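Local coordinates for putative sortase (Streptococcus pneumoniae, PDB 2W1K), which probably acts as a pilin-specific class C sortase, a cysteine transpeptidase that links pilin subunits covalently as the pneumococcal pilus fibre is built, at residues L29-N32 against Q33-A36; C175-I178 against P179-N182; Y195-D199 against P200-A204. All coordinates share one frame; numbering follows the deposited sequence.

Contact 1 of 3, residues L29-N32 against Q33-A36; sequences LAYN and QRLA
L29 meets Q33 one helical turn on: L29 O accepts the backbone N-H of Q33 (N to O 3.0 Å), and a water donates to Q33 OE1 (2.8 Å) and, weakly, to the same L29 O. The bend at chi2 (-83°) turns the side-chain amide toward that water, fitting a long polar chain on the exposed side. A30 O accepts R34 N, and the single methyl of A30 leaves room for the arginine, whose NH1 lies 3.9 Å from A30 CB. This lies near the C-terminal end of helix 18-34, where the bonding passes from i to i+4 toward weak i to i+3 pairs. Y31, the buried residue, has R34 crossing it nearly at a right angle: the guanidinium, folded back at chi3 (-65°), lays one face over Y31 CA, and NH2 comes 3.6 Å from Y31 CD2 with the planes 85° apart. R34 NH2 bonds the carbonyl of Y54, whose ring meets that of Y31 nearly parallel; Y31 OH reaches D95 and G96. N32 O weakly accepts L35 N, and N32 suits because its OD1 can take the N-H of L99. L35, pointing toward the turn, brings a branched apolar end to P98 and Y31 (CD2 to CE1 4.2 Å).

Contact 2 of 3, residues C175-I178 against P179-N182; sequences CDPI and PTFN
F181 folds back against C175, P177 and I178 in the loop joining strands 168-176 and 183-196 of the sortase beta-barrel fold. C175 closes the sequence TLITC, which matches the TLxTC signature of sortases, so it is probably the nucleophile, as in its relatives. The loop is pinched by cis peptide bonds before P177 and P179 and by an alpha-turn in which F181 N donates to P177 O (2.7 Å), nearly along the C=O axis. From its positive-phi backbone (60°), F181 sets CB 3.8 Å from C175 CB. With CG beside the backbone N (chi1 -67°), the ring runs back across the loop. CD1 is wedged between C175 CB at 3.5 Å and P177 O at 3.2 Å, the oxygen approaching obliquely. CE1 meets I178 CA and, at 3.8 Å, I178 CG1, whose side chain runs alongside; CZ reaches both carbons. P179 C lies over one ring face, toward its rim. A flat, wide phenyl suits this place, touching strand end and turn. R114 NH1 makes a salt bridge to D176 OD1 and a hydrogen bond to C175 O, and R114 touches F181. On the side of the turn away from the ring, N182 OD1 lies 3.6 Å from P177 CD.

Contact 3 of 3, residues Y195-D199 against P200-A204; sequences YQKSD and PQTAA
Two successive type I beta turns, Q196 to D199 and D199 to T202, share D199 and carry the chain from the end of strand 183-196 into helix 202-209, the second being closed by T202 N to D199 O at 2.8 Å. T202 is the buried side chain here. Its OG1, held beside the backbone N (chi1 -60°), donates to Q196 O at 2.5 Å from well above the carbonyl plane; D199 N bonds that oxygen from the opposite face, so two donors grip it. A threonine fits because its other branch is apolar: CG2 packs against Y195 CB at 3.7 Å and, crossing nearly at a right angle, K197 CG at 4.1 Å. D199 places its carboxylate anti to the backbone N (chi1 -178°), which sends OD1 past the proline to Q201 N; the bond is 2.6 Å long, fairly straight at 157°, and uses the lone pair turned away from OD2. P200 suits the next position, because its ring restricts phi to values the turn needs and it has no amide hydrogen for OD1 to take. The polar ends of Y195, Q196 and K197 lead to E144, E141 and D137. A negative charge beside the N-H groups that lead into the helix would probably be stabilised, and the D199-P200-Q201 arrangement is an Asx turn that caps the entry into a helix.

In the fold
All three contacts are local and lie at the surface, each with one buried residue: Y31, C175 or T202. Contacts 2 and 3 reach the same sheet, since strands 168-176 and 183-196 are neighbours in it, yet their centres are about 39 Å apart on opposite sides of the chain's centre. Contact 1 is on helix 18-34 and touches neither. The chemistry follows the place. Along the helix end, backbone bonds run in series while side chains reach out to surrounding loops; the 175-182 loop relies on two cis peptide bonds before prolines and an aromatic ring packed on side-chain carbons and a backbone carbonyl; the 195-204 junction depends on polar side chains bonded to backbone atoms.

Contact 1 of 3, residues L29-N32 against Q33-A36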
ATOM      1  N   LEU A  29      -6.003  12.912  -4.619  1.00 24.22           N
ATOM      2  CA  LEU A  29      -5.857  14.170  -3.849  1.00 25.34           C
ATOM      3  C   LEU A  29      -7.157  14.468  -3.072  1.00 24.02           C
ATOM      4  O   LEU A  29      -7.064  14.781  -1.905  1.00 23.34           O
ATOM      5  CB  LEU A  29      -5.597  15.388  -4.785  1.00 21.70           C
ATOM      6  CG  LEU A  29      -5.255  16.676  -4.055  1.00 27.11           C
ATOM      7  CD1 LEU A  29      -4.049  16.504  -3.121  1.00 25.61           C
ATOM      8  CD2 LEU A  29      -4.991  17.769  -5.171  1.00 25.60           C
ATOM      9  N   ALA A  30      -8.329  14.415  -3.762  1.00 23.47           N
ATOM     10  CA  ALA A  30      -9.662  14.677  -3.208  1.00 23.88           C
ATOM     11  C   ALA A  30      -9.916  13.787  -2.056  1.00 25.60           C
ATOM     12  O   ALA A  30     -10.425  14.205  -0.984  1.00 26.45           O
ATOM     13  CB  ALA A  30     -10.803  14.432  -4.244  1.00 23.94           C
ATOM     14  N   TYR A  31      -9.608  12.511  -2.244  1.00 27.58           N
ATOM     15  CA  TYR A  31      -9.814  11.630  -1.135  1.00 26.12           C
ATOM     16  C   TYR A  31      -8.935  12.046   0.070  1.00 28.09           C
ATOM     17  O   TYR A  31      -9.395  12.010   1.246  1.00 25.44           O
ATOM     18  CB  TYR A  31      -9.399  10.245  -1.560  1.00 27.61           C
ATOM     19  CG  TYR A  31      -9.484   9.179  -0.426  1.00 28.63           C
ATOM     20  CD1 TYR A  31      -8.384   8.940   0.406  1.00 25.99           C
ATOM     21  CD2 TYR A  31     -10.625   8.356  -0.287  1.00 24.62           C
ATOM     22  CE1 TYR A  31      -8.438   7.962   1.379  1.00 26.69           C
ATOM     23  CE2 TYR A  31     -10.698   7.368   0.717  1.00 25.95           C
ATOM     24  CZ  TYR A  31      -9.600   7.165   1.540  1.00 23.34           C
ATOM     25  OH  TYR A  31      -9.568   6.179   2.560  1.00 27.54           O
ATOM     26  N   ASN A  32      -7.643  12.385  -0.184  1.00 28.00           N
ATOM     27  CA  ASN A  32      -6.811  12.750   0.966  1.00 28.35           C
ATOM     28  C   ASN A  32      -7.383  14.001   1.687  1.00 28.19           C
ATOM     29  O   ASN A  32      -7.274  14.093   2.888  1.00 27.54           O
ATOM     30  CB  ASN A  32      -5.304  12.906   0.573  1.00 27.78           C
ATOM     31  CG  ASN A  32      -4.627  11.551   0.335  1.00 27.17           C
ATOM     32  OD1 ASN A  32      -5.293  10.527   0.435  1.00 25.29           O
ATOM     33  ND2 ASN A  32      -3.286  11.525   0.056  1.00 20.99           N
ATOM     34  N   GLN A  33      -8.001  14.933   0.933  1.00 28.43           N
ATOM     35  CA  GLN A  33      -8.474  16.209   1.433  1.00 29.97           C
ATOM     36  C   GLN A  33      -9.645  15.947   2.329  1.00 31.44           C
ATOM     37  O   GLN A  33      -9.729  16.593   3.355  1.00 30.19           O
ATOM     38  CB  GLN A  33      -8.921  17.195   0.331  1.00 30.72           C
ATOM     39  CG  GLN A  33      -7.759  17.674  -0.657  1.00 38.40           C
ATOM     40  CD  GLN A  33      -6.844  18.864  -0.167  1.00 44.14           C
ATOM     41  OE1 GLN A  33      -5.629  18.644   0.213  1.00 42.40           O
ATOM     42  NE2 GLN A  33      -7.420  20.134  -0.164  1.00 43.97           N
ATOM     43  N   ARG A  34     -10.517  14.964   2.006  1.00 31.07           N
ATOM     44  CA  ARG A  34     -11.679  14.692   2.888  1.00 32.83           C
ATOM     45  C   ARG A  34     -11.375  14.053   4.215  1.00 35.09           C
ATOM     46  O   ARG A  34     -12.249  14.076   5.121  1.00 35.72           O
ATOM     47  CB  ARG A  34     -12.727  13.791   2.234  1.00 32.21           C
ATOM     48  CG  ARG A  34     -13.160  14.207   0.895  1.00 32.53           C
ATOM     49  CD  ARG A  34     -14.303  13.422   0.316  1.00 28.09           C
ATOM     50  NE  ARG A  34     -14.058  11.990   0.041  1.00 30.39           N
ATOM     51  CZ  ARG A  34     -13.598  11.534  -1.116  1.00 27.63           C
ATOM     52  NH1 ARG A  34     -13.277  12.414  -2.079  1.00 26.49           N
ATOM     53  NH2 ARG A  34     -13.480  10.242  -1.319  1.00 30.72           N
ATOM     54  N   LEU A  35     -10.201  13.424   4.370  1.00 35.88           N
ATOM     55  CA  LEU A  35      -9.842  12.819   5.668  1.00 37.39           C
ATOM     56  C   LEU A  35      -9.763  13.738   6.899  1.00 41.01           C
ATOM     57  O   LEU A  35      -9.979  13.263   8.041  1.00 39.90           O
ATOM     58  CB  LEU A  35      -8.459  12.199   5.571  1.00 37.00           C
ATOM     59  CG  LEU A  35      -8.291  11.054   4.594  1.00 33.97           C
ATOM     60  CD1 LEU A  35      -6.791  10.677   4.612  1.00 30.81           C
ATOM     61  CD2 LEU A  35      -9.212   9.903   5.012  1.00 33.03           C
ATOM     62  N   ALA A  36      -9.394  15.010   6.753  1.00 44.70           N
ATOM     63  CA  ALA A  36      -9.588  15.897   7.979  1.00 51.67           C
ATOM     64  C   ALA A  36     -10.979  15.572   8.696  1.00 54.69           C
ATOM     65  O   ALA A  36     -11.022  15.075   9.870  1.00 56.43           O
ATOM     66  CB  ALA A  36      -9.414  17.464   7.680  1.00 50.39           C
TER
HETATM   67  O   HOH W   1      -4.615  16.061   0.108  1.00 53.68           O

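Contact 2 of 3, residues C175-I178 against P179-N182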
ATOM      1  N   CYS A 175      -0.857  -9.309  10.607  1.00 32.80           N
ATOM      2  CA  CYS A 175      -1.150  -9.883  11.923  1.00 33.41           C
ATOM      3  C   CYS A 175       0.094 -10.508  12.582  1.00 31.90           C
ATOM      4  O   CYS A 175       0.999 -11.006  11.914  1.00 32.19           O
ATOM      5  CB  CYS A 175      -2.352 -10.845  11.839  1.00 34.66           C
ATOM      6  SG  CYS A 175      -3.862  -9.904  11.572  1.00 38.36           S
ATOM      7  N   ASP A 176       0.167 -10.460  13.896  1.00 31.71           N
ATOM      8  CA  ASP A 176       1.329 -11.019  14.574  1.00 31.26           C
ATOM      9  C   ASP A 176       0.883 -11.414  16.016  1.00 32.40           C
ATOM     10  O   ASP A 176       0.041 -10.758  16.625  1.00 31.18           O
ATOM     11  CB  ASP A 176       2.428  -9.947  14.547  1.00 32.20           C
ATOM     12  CG  ASP A 176       3.744 -10.389  15.174  1.00 36.45           C
ATOM     13  OD1 ASP A 176       4.491 -11.196  14.560  1.00 34.90           O
ATOM     14  OD2 ASP A 176       4.042  -9.918  16.316  1.00 45.21           O
ATOM     15  N   PRO A 177       1.474 -12.491  16.591  1.00 32.58           N
ATOM     16  CA  PRO A 177       2.421 -13.411  15.986  1.00 32.84           C
ATOM     17  C   PRO A 177       1.631 -14.635  15.460  1.00 33.92           C
ATOM     18  O   PRO A 177       0.417 -14.725  15.672  1.00 32.17           O
ATOM     19  CB  PRO A 177       3.335 -13.744  17.143  1.00 31.91           C
ATOM     20  CG  PRO A 177       2.352 -13.796  18.298  1.00 33.18           C
ATOM     21  CD  PRO A 177       1.362 -12.681  18.042  1.00 30.88           C
ATOM     22  N   ILE A 178       2.278 -15.490  14.680  1.00 34.11           N
ATOM     23  CA  ILE A 178       1.653 -16.712  14.198  1.00 33.95           C
ATOM     24  C   ILE A 178       1.655 -17.640  15.406  1.00 34.29           C
ATOM     25  O   ILE A 178       2.732 -17.719  16.079  1.00 34.28           O
ATOM     26  CB  ILE A 178       2.624 -17.318  13.144  1.00 35.64           C
ATOM     27  CG1 ILE A 178       2.815 -16.298  11.994  1.00 38.17           C
ATOM     28  CG2 ILE A 178       2.184 -18.627  12.640  1.00 33.67           C
ATOM     29  CD1 ILE A 178       3.720 -16.761  10.888  1.00 42.01           C
ATOM     30  N   PRO A 179       0.510 -18.359  15.718  1.00 33.45           N
ATOM     31  CA  PRO A 179      -0.816 -18.324  15.059  1.00 32.72           C
ATOM     32  C   PRO A 179      -1.879 -17.485  15.788  1.00 33.64           C
ATOM     33  O   PRO A 179      -3.070 -17.532  15.433  1.00 32.21           O
ATOM     34  CB  PRO A 179      -1.284 -19.763  15.167  1.00 32.58           C
ATOM     35  CG  PRO A 179      -0.930 -20.078  16.725  1.00 31.95           C
ATOM     36  CD  PRO A 179       0.519 -19.367  16.835  1.00 32.97           C
ATOM     37  N   THR A 180      -1.446 -16.736  16.782  1.00 34.17           N
ATOM     38  CA  THR A 180      -2.320 -16.101  17.699  1.00 35.84           C
ATOM     39  C   THR A 180      -2.909 -14.873  17.089  1.00 36.27           C
ATOM     40  O   THR A 180      -4.076 -14.625  17.319  1.00 37.69           O
ATOM     41  CB  THR A 180      -1.523 -15.654  18.905  1.00 36.89           C
ATOM     42  OG1 THR A 180      -0.801 -16.778  19.422  1.00 42.83           O
ATOM     43  CG2 THR A 180      -2.433 -15.233  19.974  1.00 42.11           C
ATOM     44  N   PHE A 181      -2.083 -14.063  16.410  1.00 32.82           N
ATOM     45  CA  PHE A 181      -2.545 -12.983  15.579  1.00 32.98           C
ATOM     46  C   PHE A 181      -3.329 -11.999  16.383  1.00 32.09           C
ATOM     47  O   PHE A 181      -4.260 -11.416  15.893  1.00 30.11           O
ATOM     48  CB  PHE A 181      -3.401 -13.495  14.398  1.00 33.10           C
ATOM     49  CG  PHE A 181      -2.607 -14.300  13.410  1.00 33.02           C
ATOM     50  CD1 PHE A 181      -1.312 -13.942  13.149  1.00 33.56           C
ATOM     51  CD2 PHE A 181      -3.152 -15.363  12.746  1.00 33.82           C
ATOM     52  CE1 PHE A 181      -0.568 -14.588  12.266  1.00 32.56           C
ATOM     53  CE2 PHE A 181      -2.370 -16.072  11.881  1.00 35.50           C
ATOM     54  CZ  PHE A 181      -1.071 -15.635  11.633  1.00 32.76           C
ATOM     55  N   ASN A 182      -2.973 -11.855  17.626  1.00 31.86           N
ATOM     56  CA  ASN A 182      -3.719 -10.999  18.422  1.00 34.17           C
ATOM     57  C   ASN A 182      -3.086  -9.604  18.472  1.00 34.99           C
ATOM     58  O   ASN A 182      -3.575  -8.686  19.155  1.00 35.30           O
ATOM     59  CB  ASN A 182      -3.877 -11.624  19.803  1.00 35.70           C
ATOM     60  CG  ASN A 182      -2.597 -11.726  20.567  1.00 39.42           C
ATOM     61  OD1 ASN A 182      -1.528 -12.169  20.065  1.00 44.99           O
ATOM     62  ND2 ASN A 182      -2.701 -11.384  21.857  1.00 45.47           N
TER

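Contact 3 of 3, residues Y195-D199 against P200-A204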
ATOM      1  N   TYR A 195      10.266   8.088  -9.743  1.00 27.26           N
ATOM      2  CA  TYR A 195      10.809   8.003 -11.067  1.00 28.16           C
ATOM      3  C   TYR A 195       9.701   8.066 -12.038  1.00 28.35           C
ATOM      4  O   TYR A 195       8.686   7.362 -11.871  1.00 30.75           O
ATOM      5  CB  TYR A 195      11.550   6.657 -11.220  1.00 29.45           C
ATOM      6  CG  TYR A 195      12.662   6.483 -10.140  1.00 30.13           C
ATOM      7  CD1 TYR A 195      13.949   7.060 -10.306  1.00 33.29           C
ATOM      8  CD2 TYR A 195      12.424   5.776  -8.939  1.00 36.02           C
ATOM      9  CE1 TYR A 195      14.944   6.973  -9.300  1.00 29.70           C
ATOM     10  CE2 TYR A 195      13.469   5.678  -7.910  1.00 36.80           C
ATOM     11  CZ  TYR A 195      14.719   6.262  -8.148  1.00 33.77           C
ATOM     12  OH  TYR A 195      15.772   6.190  -7.236  1.00 42.77           O
ATOM     13  N   GLN A 196       9.899   8.845 -13.110  1.00 27.06           N
ATOM     14  CA  GLN A 196       8.957   8.881 -14.208  1.00 28.51           C
ATOM     15  C   GLN A 196       9.346   7.803 -15.164  1.00 28.36           C
ATOM     16  O   GLN A 196      10.511   7.716 -15.528  1.00 26.34           O
ATOM     17  CB  GLN A 196       9.133  10.222 -14.993  1.00 30.74           C
ATOM     18  CG  GLN A 196       8.978  11.478 -14.037  1.00 29.27           C
ATOM     19  CD  GLN A 196       7.528  11.462 -13.417  1.00 29.58           C
ATOM     20  OE1 GLN A 196       6.530  11.400 -14.139  1.00 29.29           O
ATOM     21  NE2 GLN A 196       7.455  11.602 -12.117  1.00 25.68           N
ATOM     22  N   LYS A 197       8.356   7.108 -15.673  1.00 27.69           N
ATOM     23  CA  LYS A 197       8.622   6.022 -16.561  1.00 30.92           C
ATOM     24  C   LYS A 197       8.983   6.595 -17.938  1.00 31.88           C
ATOM     25  O   LYS A 197       9.485   5.897 -18.800  1.00 32.48           O
ATOM     26  CB  LYS A 197       7.415   5.093 -16.642  1.00 32.46           C
ATOM     27  CG  LYS A 197       7.179   4.270 -15.307  1.00 31.92           C
ATOM     28  CD  LYS A 197       5.981   3.332 -15.534  1.00 33.10           C
ATOM     29  CE  LYS A 197       5.768   2.416 -14.377  1.00 30.85           C
ATOM     30  NZ  LYS A 197       4.701   1.344 -14.768  1.00 32.50           N
ATOM     31  N   SER A 198       8.776   7.882 -18.121  1.00 30.69           N
ATOM     32  CA  SER A 198       9.212   8.550 -19.346  1.00 32.26           C
ATOM     33  C   SER A 198      10.733   8.822 -19.321  1.00 32.81           C
ATOM     34  O   SER A 198      11.300   9.063 -20.372  1.00 34.02           O
ATOM     35  CB  SER A 198       8.434   9.851 -19.565  1.00 31.44           C
ATOM     36  OG  SER A 198       8.786  10.785 -18.536  1.00 35.63           O
ATOM     37  N   ASP A 199      11.389   8.746 -18.151  1.00 31.66           N
ATOM     38  CA  ASP A 199      12.821   8.932 -18.024  1.00 32.87           C
ATOM     39  C   ASP A 199      13.590   7.626 -18.302  1.00 32.43           C
ATOM     40  O   ASP A 199      13.409   6.646 -17.624  1.00 31.52           O
ATOM     41  CB  ASP A 199      13.145   9.406 -16.606  1.00 33.59           C
ATOM     42  CG  ASP A 199      14.661   9.682 -16.372  1.00 39.98           C
ATOM     43  OD1 ASP A 199      15.578   8.865 -16.687  1.00 37.11           O
ATOM     44  OD2 ASP A 199      14.945  10.811 -15.809  1.00 49.81           O
ATOM     45  N   PRO A 200      14.547   7.650 -19.263  1.00 31.67           N
ATOM     46  CA  PRO A 200      15.289   6.390 -19.539  1.00 30.35           C
ATOM     47  C   PRO A 200      15.919   5.707 -18.263  1.00 30.88           C
ATOM     48  O   PRO A 200      16.101   4.499 -18.295  1.00 28.13           O
ATOM     49  CB  PRO A 200      16.380   6.804 -20.553  1.00 30.37           C
ATOM     50  CG  PRO A 200      15.973   8.222 -20.954  1.00 29.73           C
ATOM     51  CD  PRO A 200      15.058   8.826 -19.989  1.00 28.91           C
ATOM     52  N   GLN A 201      16.291   6.422 -17.199  1.00 29.87           N
ATOM     53  CA  GLN A 201      16.876   5.729 -16.057  1.00 31.94           C
ATOM     54  C   GLN A 201      15.826   4.853 -15.344  1.00 32.90           C
ATOM     55  O   GLN A 201      16.171   3.946 -14.572  1.00 32.04           O
ATOM     56  CB  GLN A 201      17.510   6.656 -15.041  1.00 31.49           C
ATOM     57  CG  GLN A 201      18.890   7.133 -15.543  1.00 38.32           C
ATOM     58  CD  GLN A 201      19.667   8.028 -14.571  1.00 41.97           C
ATOM     59  OE1 GLN A 201      20.793   8.423 -14.868  1.00 49.37           O
ATOM     60  NE2 GLN A 201      19.078   8.369 -13.439  1.00 40.80           N
ATOM     61  N   THR A 202      14.563   5.076 -15.652  1.00 31.97           N
ATOM     62  CA  THR A 202      13.517   4.406 -14.885  1.00 32.31           C
ATOM     63  C   THR A 202      13.459   2.916 -15.178  1.00 32.48           C
ATOM     64  O   THR A 202      13.056   2.128 -14.323  1.00 33.18           O
ATOM     65  CB  THR A 202      12.168   5.127 -14.947  1.00 32.12           C
ATOM     66  OG1 THR A 202      12.363   6.450 -14.404  1.00 33.45           O
ATOM     67  CG2 THR A 202      11.126   4.403 -14.071  1.00 26.43           C
ATOM     68  N   ALA A 203      13.981   2.570 -16.332  1.00 30.93           N
ATOM     69  CA  ALA A 203      13.933   1.225 -16.827  1.00 31.80           C
ATOM     70  C   ALA A 203      14.661   0.226 -15.892  1.00 32.14           C
ATOM     71  O   ALA A 203      14.129  -0.864 -15.671  1.00 33.15           O
ATOM     72  CB  ALA A 203      14.544   1.128 -18.255  1.00 29.64           C
ATOM     73  N   ALA A 204      15.857   0.591 -15.396  1.00 29.98           N
ATOM     74  CA  ALA A 204      16.512  -0.234 -14.371  1.00 31.65           C
ATOM     75  C   ALA A 204      15.687  -0.373 -13.047  1.00 31.69           C
ATOM     76  O   ALA A 204      15.787  -1.403 -12.393  1.00 33.31           O
ATOM     77  CB  ALA A 204      17.888   0.296 -14.072  1.00 28.42           C
TER